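Local coordinates for protein pyridoxine 4-oxidase (Mesorhizobium loti, PDB 4HA6) that oxidises the 4-hydroxymethyl group of pyridoxine to the aldehyde of pyridoxal, using FAD as cofactor and molecular oxygen as electron acceptor, at residues M90-G95 against I489-L494; I124-L129 against N186-R191; E170-G175 against G179-S184. One frame throughout, in Å; residues are numbered along the deposited sequence.

Interaction 1. Residues M90-G95 against I489-L494. With FAD (flavin-adenine dinucleotide), chain B.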
loop_
_atom_site.group_PDB
_atom_site.type_symbol
_atom_site.label_atom_id
_atom_site.label_comp_id
_atom_site.label_asym_id
_atom_site.label_seq_id
_atom_site.Cartn_x
_atom_site.Cartn_y
_atom_site.Cartn_z
ATOM N N MET A 90 2.902 0.310 -9.471
ATOM C CA MET A 90 1.644 0.312 -10.233
ATOM C C MET A 90 0.886 -1.025 -10.384
ATOM O O MET A 90 0.036 -1.164 -11.268
ATOM C CB MET A 90 1.764 1.099 -11.559
ATOM C CG MET A 90 2.932 0.741 -12.489
ATOM S SD MET A 90 3.810 2.196 -13.130
ATOM C CE MET A 90 5.282 2.162 -12.091
ATOM N N GLY A 91 1.162 -1.985 -9.503
ATOM C CA GLY A 91 0.412 -3.229 -9.491
ATOM C C GLY A 91 -0.986 -2.956 -8.982
ATOM O O GLY A 91 -1.157 -2.158 -8.043
ATOM N N TYR A 92 -1.983 -3.590 -9.602
ATOM C CA TYR A 92 -3.372 -3.472 -9.148
ATOM C C TYR A 92 -3.904 -4.838 -8.700
ATOM O O TYR A 92 -4.146 -5.728 -9.533
ATOM C CB TYR A 92 -4.257 -2.907 -10.259
ATOM C CG TYR A 92 -5.679 -2.605 -9.827
ATOM C CD1 TYR A 92 -5.990 -1.425 -9.149
ATOM C CD2 TYR A 92 -6.710 -3.499 -10.104
ATOM C CE1 TYR A 92 -7.301 -1.140 -8.759
ATOM C CE2 TYR A 92 -8.025 -3.226 -9.719
ATOM C CZ TYR A 92 -8.309 -2.055 -9.045
ATOM O OH TYR A 92 -9.608 -1.811 -8.665
ATOM N N MET A 93 -4.067 -5.001 -7.388
ATOM C CA MET A 93 -4.588 -6.236 -6.806
ATOM C C MET A 93 -5.693 -5.872 -5.821
ATOM O O MET A 93 -5.410 -5.254 -4.797
ATOM C CB MET A 93 -3.477 -6.972 -6.028
ATOM C CG MET A 93 -2.421 -7.682 -6.879
ATOM S SD MET A 93 -1.196 -6.593 -7.664
ATOM C CE MET A 93 0.152 -7.775 -7.845
ATOM N N ARG A 94 -6.939 -6.249 -6.105
ATOM C CA ARG A 94 -8.031 -5.959 -5.170
ATOM C C ARG A 94 -7.771 -6.601 -3.808
ATOM O O ARG A 94 -7.978 -5.988 -2.762
ATOM C CB ARG A 94 -9.367 -6.492 -5.702
ATOM C CG ARG A 94 -9.899 -5.823 -6.949
ATOM C CD ARG A 94 -11.160 -6.570 -7.402
ATOM N NE ARG A 94 -11.842 -5.861 -8.481
ATOM C CZ ARG A 94 -12.951 -6.292 -9.076
ATOM N NH1 ARG A 94 -13.514 -7.438 -8.701
ATOM N NH2 ARG A 94 -13.494 -5.579 -10.050
ATOM N N GLY A 95 -7.295 -7.841 -3.829
ATOM C CA GLY A 95 -7.213 -8.631 -2.619
ATOM C C GLY A 95 -8.123 -9.831 -2.815
ATOM O O GLY A 95 -8.765 -9.951 -3.863
ATOM N N ILE A 489 -1.851 -3.073 -1.690
ATOM C CA ILE A 489 -3.036 -2.507 -1.049
ATOM C C ILE A 489 -3.659 -1.269 -1.706
ATOM O O ILE A 489 -4.643 -0.726 -1.190
ATOM C CB ILE A 489 -2.713 -2.102 0.400
ATOM C CG1 ILE A 489 -1.655 -0.987 0.424
ATOM C CG2 ILE A 489 -2.264 -3.316 1.225
ATOM C CD1 ILE A 489 -1.339 -0.491 1.839
ATOM N N HIS A 490 -3.095 -0.788 -2.808
ATOM C CA HIS A 490 -3.595 0.457 -3.392
ATOM C C HIS A 490 -5.069 0.320 -3.808
ATOM O O HIS A 490 -5.872 1.231 -3.577
ATOM C CB HIS A 490 -2.709 0.898 -4.564
ATOM C CG HIS A 490 -3.027 2.255 -5.111
ATOM N ND1 HIS A 490 -3.327 2.464 -6.442
ATOM C CD2 HIS A 490 -3.062 3.473 -4.520
ATOM C CE1 HIS A 490 -3.535 3.756 -6.644
ATOM N NE2 HIS A 490 -3.380 4.391 -5.496
ATOM N N ALA A 491 -5.441 -0.819 -4.385
ATOM C CA ALA A 491 -6.837 -1.006 -4.809
ATOM C C ALA A 491 -7.757 -0.854 -3.598
ATOM O O ALA A 491 -8.826 -0.238 -3.676
ATOM C CB ALA A 491 -7.033 -2.380 -5.446
ATOM N N ALA A 492 -7.325 -1.432 -2.476
ATOM C CA ALA A 492 -8.085 -1.388 -1.228
ATOM C C ALA A 492 -8.210 0.022 -0.667
ATOM O O ALA A 492 -9.276 0.413 -0.167
ATOM C CB ALA A 492 -7.449 -2.308 -0.185
ATOM N N VAL A 493 -7.122 0.783 -0.721
ATOM C CA VAL A 493 -7.167 2.168 -0.249
ATOM C C VAL A 493 -8.170 2.947 -1.100
ATOM O O VAL A 493 -8.926 3.796 -0.596
ATOM C CB VAL A 493 -5.794 2.862 -0.380
ATOM C CG1 VAL A 493 -5.885 4.313 0.072
ATOM C CG2 VAL A 493 -4.730 2.114 0.425
ATOM N N LEU A 494 -8.179 2.666 -2.399
ATOM C CA LEU A 494 -9.084 3.363 -3.302
ATOM C C LEU A 494 -10.519 2.913 -3.032
ATOM O O LEU A 494 -11.435 3.735 -2.977
ATOM C CB LEU A 494 -8.669 3.154 -4.765
ATOM C CG LEU A 494 -7.292 3.701 -5.186
ATOM C CD1 LEU A 494 -6.965 3.222 -6.597
ATOM C CD2 LEU A 494 -7.215 5.217 -5.120
HETATM P PA FAD B . -0.617 8.240 0.316
HETATM O O1A FAD B . -0.986 7.903 -1.122
HETATM O O2A FAD B . 0.788 7.973 0.780
HETATM O O5B FAD B . -0.971 9.803 0.536
HETATM C C5B FAD B . -0.566 10.573 1.664
HETATM C C4B FAD B . -0.508 12.010 1.166
HETATM O O4B FAD B . -0.737 12.950 2.221
HETATM C C3B FAD B . 0.865 12.327 0.588
HETATM O O3B FAD B . 0.638 13.014 -0.654
HETATM C C2B FAD B . 1.520 13.241 1.620
HETATM O O2B FAD B . 2.429 14.171 1.002
HETATM C C1B FAD B . 0.318 13.931 2.258
HETATM N N9A FAD B . 0.498 14.338 3.683
HETATM C C8A FAD B . 1.059 13.606 4.670
HETATM N N7A FAD B . 1.028 14.292 5.845
HETATM C C5A FAD B . 0.433 15.487 5.624
HETATM C C6A FAD B . 0.080 16.680 6.438
HETATM N N6A FAD B . 0.362 16.732 7.778
HETATM N N1A FAD B . -0.540 17.716 5.803
HETATM C C2A FAD B . -0.836 17.673 4.487
HETATM N N3A FAD B . -0.542 16.613 3.701
HETATM C C4A FAD B . 0.082 15.507 4.197
HETATM N N1 FAD B . 0.378 -0.460 -3.903
HETATM C C2 FAD B . -0.157 -1.272 -4.833
HETATM O O2 FAD B . -1.336 -1.663 -4.675
HETATM N N3 FAD B . 0.534 -1.701 -5.906
HETATM C C4 FAD B . 1.806 -1.330 -6.135
HETATM O O4 FAD B . 2.444 -1.749 -7.135
HETATM C C4X FAD B . 2.464 -0.436 -5.155
HETATM N N5 FAD B . 3.742 -0.028 -5.297
HETATM C C5X FAD B . 4.313 0.807 -4.394
HETATM C C6 FAD B . 5.631 1.230 -4.557
HETATM C C7 FAD B . 6.215 2.093 -3.634
HETATM C C7M FAD B . 7.641 2.543 -3.827
HETATM C C8 FAD B . 5.427 2.570 -2.464
HETATM C C8M FAD B . 6.064 3.498 -1.464
HETATM C C9 FAD B . 4.107 2.156 -2.291
HETATM C C9A FAD B . 3.533 1.285 -3.218
HETATM N N10 FAD B . 2.204 0.856 -3.052
HETATM C C10 FAD B . 1.645 -0.007 -4.005
HETATM C "C1'" FAD B . 1.422 1.304 -1.894
HETATM C "C2'" FAD B . 0.384 2.357 -2.250
HETATM O "O2'" FAD B . 0.968 3.360 -3.096
HETATM C "C3'" FAD B . -0.092 2.974 -0.933
HETATM O "O3'" FAD B . -0.497 1.912 -0.054
HETATM C "C4'" FAD B . -1.245 3.938 -1.154
HETATM O "O4'" FAD B . -0.812 4.945 -2.086
HETATM C "C5'" FAD B . -1.704 4.573 0.163
HETATM O "O5'" FAD B . -2.451 5.747 -0.147
HETATM P P FAD B . -2.940 6.709 1.036
HETATM O O1P FAD B . -4.020 7.659 0.533
HETATM O O2P FAD B . -3.201 5.885 2.281
HETATM O O3P FAD B . -1.606 7.536 1.363
HETATM O O HOH W 1 -2.496 0.304 -7.998
HETATM O O HOH W 2 -3.549 -3.094 -5.369
HETATM O O HOH W 3 -5.646 -3.872 -2.300
#

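Interaction 2. Residues I124-L129 against N186-R191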
loop_
_atom_site.group_PDB
_atom_site.type_symbol
_atom_site.label_atom_id
_atom_site.label_comp_id
_atom_site.label_asym_id
_atom_site.label_seq_id
_atom_site.Cartn_x
_atom_site.Cartn_y
_atom_site.Cartn_z
ATOM N N ILE A 124 -14.552 1.998 -9.836
ATOM C CA ILE A 124 -13.208 2.551 -9.921
ATOM C C ILE A 124 -12.515 2.154 -11.228
ATOM O O ILE A 124 -11.799 2.958 -11.843
ATOM C CB ILE A 124 -12.375 2.097 -8.716
ATOM C CG1 ILE A 124 -12.723 2.950 -7.491
ATOM C CG2 ILE A 124 -10.883 2.173 -9.027
ATOM C CD1 ILE A 124 -12.361 2.312 -6.164
ATOM N N GLU A 125 -12.760 0.917 -11.657
ATOM C CA GLU A 125 -11.981 0.294 -12.727
ATOM C C GLU A 125 -12.432 0.606 -14.156
ATOM O O GLU A 125 -13.633 0.625 -14.450
ATOM C CB GLU A 125 -12.007 -1.216 -12.519
ATOM C CG GLU A 125 -11.272 -1.611 -11.269
ATOM C CD GLU A 125 -11.673 -2.958 -10.759
ATOM O OE1 GLU A 125 -12.523 -3.622 -11.398
ATOM O OE2 GLU A 125 -11.137 -3.351 -9.708
ATOM N N ASP A 126 -11.465 0.853 -15.038
ATOM C CA ASP A 126 -11.711 0.709 -16.480
ATOM C C ASP A 126 -10.894 -0.482 -16.944
ATOM O O ASP A 126 -9.698 -0.347 -17.237
ATOM C CB ASP A 126 -11.322 1.954 -17.280
ATOM C CG ASP A 126 -11.630 1.808 -18.794
ATOM O OD1 ASP A 126 -12.593 1.088 -19.161
ATOM O OD2 ASP A 126 -10.909 2.419 -19.614
ATOM N N HIS A 127 -11.549 -1.641 -16.998
ATOM C CA HIS A 127 -10.889 -2.936 -17.161
ATOM C C HIS A 127 -11.254 -3.569 -18.508
ATOM O O HIS A 127 -12.389 -3.446 -18.959
ATOM C CB HIS A 127 -11.344 -3.857 -16.020
ATOM C CG HIS A 127 -10.435 -5.016 -15.766
ATOM N ND1 HIS A 127 -10.435 -6.149 -16.553
ATOM C CD2 HIS A 127 -9.509 -5.229 -14.800
ATOM C CE1 HIS A 127 -9.536 -7.001 -16.094
ATOM N NE2 HIS A 127 -8.966 -6.472 -15.025
ATOM N N PRO A 128 -10.297 -4.264 -19.151
ATOM C CA PRO A 128 -10.613 -4.876 -20.447
ATOM C C PRO A 128 -11.654 -5.996 -20.333
ATOM O O PRO A 128 -12.292 -6.308 -21.331
ATOM C CB PRO A 128 -9.259 -5.425 -20.922
ATOM C CG PRO A 128 -8.450 -5.585 -19.690
ATOM C CD PRO A 128 -8.891 -4.480 -18.767
ATOM N N LEU A 129 -11.825 -6.574 -19.143
ATOM C CA LEU A 129 -12.864 -7.582 -18.907
ATOM C C LEU A 129 -14.167 -6.951 -18.396
ATOM O O LEU A 129 -15.114 -7.657 -18.056
ATOM C CB LEU A 129 -12.375 -8.620 -17.889
ATOM C CG LEU A 129 -11.644 -9.894 -18.295
ATOM C CD1 LEU A 129 -10.906 -9.736 -19.609
ATOM C CD2 LEU A 129 -10.686 -10.318 -17.187
ATOM N N ASN A 186 -1.688 -0.343 -13.522
ATOM C CA ASN A 186 -2.306 0.944 -13.846
ATOM C C ASN A 186 -1.439 1.681 -14.844
ATOM O O ASN A 186 -0.683 2.588 -14.473
ATOM C CB ASN A 186 -2.526 1.821 -12.610
ATOM C CG ASN A 186 -3.481 1.202 -11.601
ATOM O OD1 ASN A 186 -3.272 1.319 -10.390
ATOM N ND2 ASN A 186 -4.541 0.548 -12.091
ATOM N N ILE A 187 -1.547 1.266 -16.105
ATOM C CA ILE A 187 -0.788 1.837 -17.217
ATOM C C ILE A 187 -1.762 2.030 -18.377
ATOM O O ILE A 187 -2.660 1.206 -18.586
ATOM C CB ILE A 187 0.375 0.899 -17.654
ATOM C CG1 ILE A 187 1.377 0.693 -16.515
ATOM C CG2 ILE A 187 1.109 1.447 -18.873
ATOM C CD1 ILE A 187 2.577 -0.183 -16.891
ATOM N N ARG A 188 -1.619 3.138 -19.099
ATOM C CA ARG A 188 -2.378 3.377 -20.323
ATOM C C ARG A 188 -1.468 4.081 -21.327
ATOM O O ARG A 188 -0.843 5.098 -20.997
ATOM C CB ARG A 188 -3.633 4.220 -20.057
ATOM C CG ARG A 188 -4.331 4.695 -21.335
ATOM C CD ARG A 188 -5.851 4.640 -21.209
ATOM N NE ARG A 188 -6.332 3.265 -21.084
ATOM C CZ ARG A 188 -7.566 2.931 -20.708
ATOM N NH1 ARG A 188 -8.459 3.871 -20.420
ATOM N NH2 ARG A 188 -7.910 1.653 -20.613
ATOM N N ASP A 189 -1.384 3.520 -22.537
ATOM C CA ASP A 189 -0.540 4.048 -23.615
ATOM C C ASP A 189 0.926 4.108 -23.205
ATOM O O ASP A 189 1.638 5.062 -23.531
ATOM C CB ASP A 189 -1.034 5.426 -24.070
ATOM C CG ASP A 189 -2.507 5.417 -24.466
ATOM O OD1 ASP A 189 -2.982 4.382 -24.980
ATOM O OD2 ASP A 189 -3.191 6.447 -24.260
ATOM N N GLY A 190 1.366 3.096 -22.462
ATOM C CA GLY A 190 2.736 3.038 -21.995
ATOM C C GLY A 190 3.020 3.954 -20.822
ATOM O O GLY A 190 4.142 3.979 -20.309
ATOM N N ARG A 191 2.009 4.699 -20.381
ATOM C CA ARG A 191 2.202 5.655 -19.294
ATOM C C ARG A 191 1.594 5.205 -17.977
ATOM O O ARG A 191 0.441 4.756 -17.937
ATOM C CB ARG A 191 1.583 6.999 -19.655
ATOM C CG ARG A 191 2.590 8.115 -19.714
ATOM C CD ARG A 191 3.042 8.303 -21.138
ATOM N NE ARG A 191 1.911 8.690 -21.976
ATOM C CZ ARG A 191 1.650 9.938 -22.355
ATOM N NH1 ARG A 191 2.455 10.926 -21.987
ATOM N NH2 ARG A 191 0.590 10.195 -23.114
#

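Interaction 3. Residues E170-G175 against G179-S184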
loop_
_atom_site.group_PDB
_atom_site.type_symbol
_atom_site.label_atom_id
_atom_site.label_comp_id
_atom_site.label_asym_id
_atom_site.label_seq_id
_atom_site.Cartn_x
_atom_site.Cartn_y
_atom_site.Cartn_z
ATOM N N GLU A 170 -6.480 -14.634 -15.286
ATOM C CA GLU A 170 -6.369 -13.384 -16.014
ATOM C C GLU A 170 -6.376 -12.219 -15.025
ATOM O O GLU A 170 -7.419 -11.586 -14.809
ATOM C CB GLU A 170 -7.533 -13.212 -16.985
ATOM C CG GLU A 170 -7.462 -14.017 -18.254
ATOM C CD GLU A 170 -8.385 -13.416 -19.296
ATOM O OE1 GLU A 170 -9.595 -13.725 -19.265
ATOM O OE2 GLU A 170 -7.911 -12.592 -20.112
ATOM N N GLY A 171 -5.213 -11.919 -14.446
ATOM C CA GLY A 171 -5.137 -10.925 -13.390
ATOM C C GLY A 171 -5.577 -11.564 -12.085
ATOM O O GLY A 171 -6.029 -12.715 -12.083
ATOM N N HIS A 172 -5.462 -10.823 -10.984
ATOM C CA HIS A 172 -5.680 -11.380 -9.658
ATOM C C HIS A 172 -7.030 -11.009 -9.082
ATOM O O HIS A 172 -7.271 -11.249 -7.906
ATOM C CB HIS A 172 -4.612 -10.847 -8.692
ATOM C CG HIS A 172 -3.241 -11.361 -8.975
ATOM N ND1 HIS A 172 -2.250 -10.566 -9.510
ATOM C CD2 HIS A 172 -2.699 -12.591 -8.815
ATOM C CE1 HIS A 172 -1.153 -11.287 -9.663
ATOM N NE2 HIS A 172 -1.396 -12.518 -9.249
ATOM N N ASN A 173 -7.913 -10.449 -9.901
ATOM C CA ASN A 173 -8.997 -9.642 -9.351
ATOM C C ASN A 173 -10.412 -10.203 -9.480
ATOM O O ASN A 173 -11.395 -9.536 -9.128
ATOM C CB ASN A 173 -8.873 -8.216 -9.906
ATOM C CG ASN A 173 -7.544 -7.580 -9.512
ATOM O OD1 ASN A 173 -7.140 -7.666 -8.349
ATOM N ND2 ASN A 173 -6.829 -7.011 -10.482
ATOM N N SER A 174 -10.510 -11.440 -9.953
ATOM C CA SER A 174 -11.807 -12.039 -10.203
ATOM C C SER A 174 -12.473 -12.535 -8.925
ATOM O O SER A 174 -13.643 -12.914 -8.946
ATOM C CB SER A 174 -11.656 -13.217 -11.150
ATOM O OG SER A 174 -11.206 -14.346 -10.426
ATOM N N GLY A 175 -11.744 -12.509 -7.808
ATOM C CA GLY A 175 -12.200 -13.173 -6.598
ATOM C C GLY A 175 -11.371 -14.427 -6.377
ATOM O O GLY A 175 -11.342 -14.982 -5.274
ATOM N N GLY A 179 -2.896 -18.539 -8.154
ATOM C CA GLY A 179 -2.704 -18.990 -9.529
ATOM C C GLY A 179 -1.478 -18.322 -10.125
ATOM O O GLY A 179 -0.654 -17.782 -9.379
ATOM N N VAL A 180 -1.344 -18.368 -11.453
ATOM C CA VAL A 180 -0.237 -17.698 -12.137
ATOM C C VAL A 180 -0.794 -16.734 -13.185
ATOM O O VAL A 180 -1.796 -17.042 -13.836
ATOM C CB VAL A 180 0.764 -18.695 -12.777
ATOM C CG1 VAL A 180 1.522 -19.467 -11.703
ATOM C CG2 VAL A 180 0.053 -19.650 -13.726
ATOM N N THR A 181 -0.168 -15.559 -13.313
ATOM C CA THR A 181 -0.664 -14.502 -14.196
ATOM C C THR A 181 0.303 -13.331 -14.156
ATOM O O THR A 181 0.943 -13.091 -13.128
ATOM C CB THR A 181 -2.093 -14.009 -13.771
ATOM O OG1 THR A 181 -2.559 -12.971 -14.651
ATOM C CG2 THR A 181 -2.080 -13.476 -12.356
ATOM N N PRO A 182 0.433 -12.603 -15.279
ATOM C CA PRO A 182 1.110 -11.305 -15.174
ATOM C C PRO A 182 0.298 -10.397 -14.256
ATOM O O PRO A 182 -0.936 -10.483 -14.273
ATOM C CB PRO A 182 1.043 -10.750 -16.608
ATOM C CG PRO A 182 0.804 -11.940 -17.489
ATOM C CD PRO A 182 0.004 -12.912 -16.656
ATOM N N ASN A 183 0.961 -9.551 -13.470
ATOM C CA ASN A 183 0.247 -8.570 -12.658
ATOM C C ASN A 183 -0.545 -7.614 -13.530
ATOM O O ASN A 183 -0.046 -7.154 -14.555
ATOM C CB ASN A 183 1.229 -7.750 -11.817
ATOM C CG ASN A 183 2.108 -8.615 -10.935
ATOM O OD1 ASN A 183 1.716 -9.707 -10.547
ATOM N ND2 ASN A 183 3.309 -8.128 -10.624
ATOM N N SER A 184 -1.779 -7.315 -13.132
ATOM C CA SER A 184 -2.516 -6.215 -13.742
ATOM C C SER A 184 -1.842 -4.918 -13.319
ATOM O O SER A 184 -1.304 -4.841 -12.208
ATOM C CB SER A 184 -3.981 -6.228 -13.298
ATOM O OG SER A 184 -4.611 -7.461 -13.651
HETATM O O HOH W 4 -3.136 -8.355 -10.671
HETATM O O HOH W 5 -7.244 -7.646 -13.293
#

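Interaction 1. Residues M90-G95 against I489-L494
Ala491, in the first turn of helix 490-506, lays its methyl on the ring of Tyr92, and there the flavin-binding loop of this GMC oxidoreductase meets the helix that begins at the pyrimidine end of the isoalloxazine. Ala491 CB stands over one ring face, 4.0 Å from the Tyr92 centroid and 29° off the normal, a CH-pi contact displaced toward CE1. With CG anti to the backbone N (chi1 -173°), Tyr92 carries its ring to this methyl while its OH goes on to bond Glu125. The same methyl also packs on backbone, 3.4 Å from Met93 O and close to Arg94 CA; the Arg94 guanidinium leaves for Glu125.

FAD and water supply the polar joins. Gly91 uses both its backbone groups: Gly91 N donates to FAD O4 at 2.7 Å, and FAD N3 donates back to Gly91 O at 2.8 Å. A CB on Gly91 would crowd that O4. From the helix, His490 N reaches FAD O2 with an angle of 151°, placing O2 at the helix N-terminus, which would probably help stabilise negative charge on a reduced flavin. One water connects Gly91 O to His490 ND1. A second accepts from Met93 N at 2.8 Å and from Ala491 N at 3.1 Å, and lies 2.7 Å from FAD O2.

Interaction 2. Residues I124-L129 against N186-R191
Asp126 meets Arg188 across the protein surface through a single carboxylate oxygen. Asp126 ends the short strand 125-126, which pairs in parallel with strand 141-142; Arg188 ends strand 187-188, the first arm of a beta hairpin closed by a type I' turn from Arg188 to Arg191. From the backbone of Asp126, CB leaves toward the hairpin, and CG continues anti to the backbone N (chi1 -178°), coming within 4.1 Å of Arg188 NH1. There the carboxylate divides its work. OD1 accepts from the backbone N of Gly138, which ties the group to its own side of the contact. OD2 takes both end nitrogens of the guanidinium: Arg188 NH1 at 3.0 Å, approaching nearly along the C-O bond direction, and Arg188 NH2 at 3.3 Å, from above the carboxylate plane. Seen from the arginine, OD2 lies in the guanidinium plane at the edge between NH1 and NH2. Both nitrogens go to one oxygen, with the two planes 82° apart, so this is not the side-by-side pairing of two oxygens with two nitrogens. The chemistry implies a charge-paired clasp between strand and hairpin, in which the bond to NH1 is the shorter and straighter at 158° and the one to NH2 probably adds less.

Interaction 3. Residues E170-G175 against G179-S184
Thr181 OG1 is held by two backbone groups: it accepts from Gly171 N at 2.9 Å with an angle of 157°, and donates to Pro182 O at 3.0 Å. The bond from Gly171 N joins two parts of the irregular loop between helix 152-163 and strand 187-188 of this GMC oxidoreductase, which doubles back on itself here; the one to Pro182 O fixes the hydroxyl within its own segment. With OG1 anti to the backbone N (chi1 180°), the methyl of Thr181 falls between the backbone N and the carbonyl carbon and comes down on the imidazole of His172. Thr181 CG2 lies 3.6 Å from the ring centroid, a CH-pi contact offset toward NE2. Asn183 addresses the same ring at its edge, where its OD1 sits in plane 3.4 Å from His172 CE1, the ring and amide planes being 42° apart. Both polar ends go on to Met317: His172 NE2 bonds its carbonyl O, and Asn183 OD1 its backbone N, so strand 314-320 fixes the ring and the amide together. Replacing Thr181 with an alanine is likely to leave the N-H of Gly171 without its acceptor and one face of the His172 ring without its methyl cover. Gly171 CA packs against Ser184 OG, and a CB at this glycine would collide with that hydroxyl. One water bridges the ring and the other segment, accepting from Ser184 N and bonding His172 ND1 at 2.6 Å. The Asn173 amide bonds Arg94 N through OD1 and Tyr92 O through ND2; a second water accepts from Asn173 ND2 and hydrogen-bonds Ser184 OG at 2.7 Å.

How the interactions relate
Loop 90-95 of interaction 1 is the common neighbour of the other two contacts. Toward interaction 2 it sends Arg94, whose NH2 lies 2.6 Å from Glu125 OE1 in a salt bridge, one residue before the aspartate of the surface pair. Toward interaction 3 it offers backbone: Arg94 N is 2.7 Å from Asn173 OD1, and Tyr92 N is 3.0 Å from Ser184 O. The centres of the three contacts are 12 to 14 Å apart. Interaction 1 grips the flavin directly, and the side chains of Met93 and of Asn183 in interaction 3 each come within about 4 Å of the bound pyridoxamine. Interaction 2 lies at the surface, away from these sites.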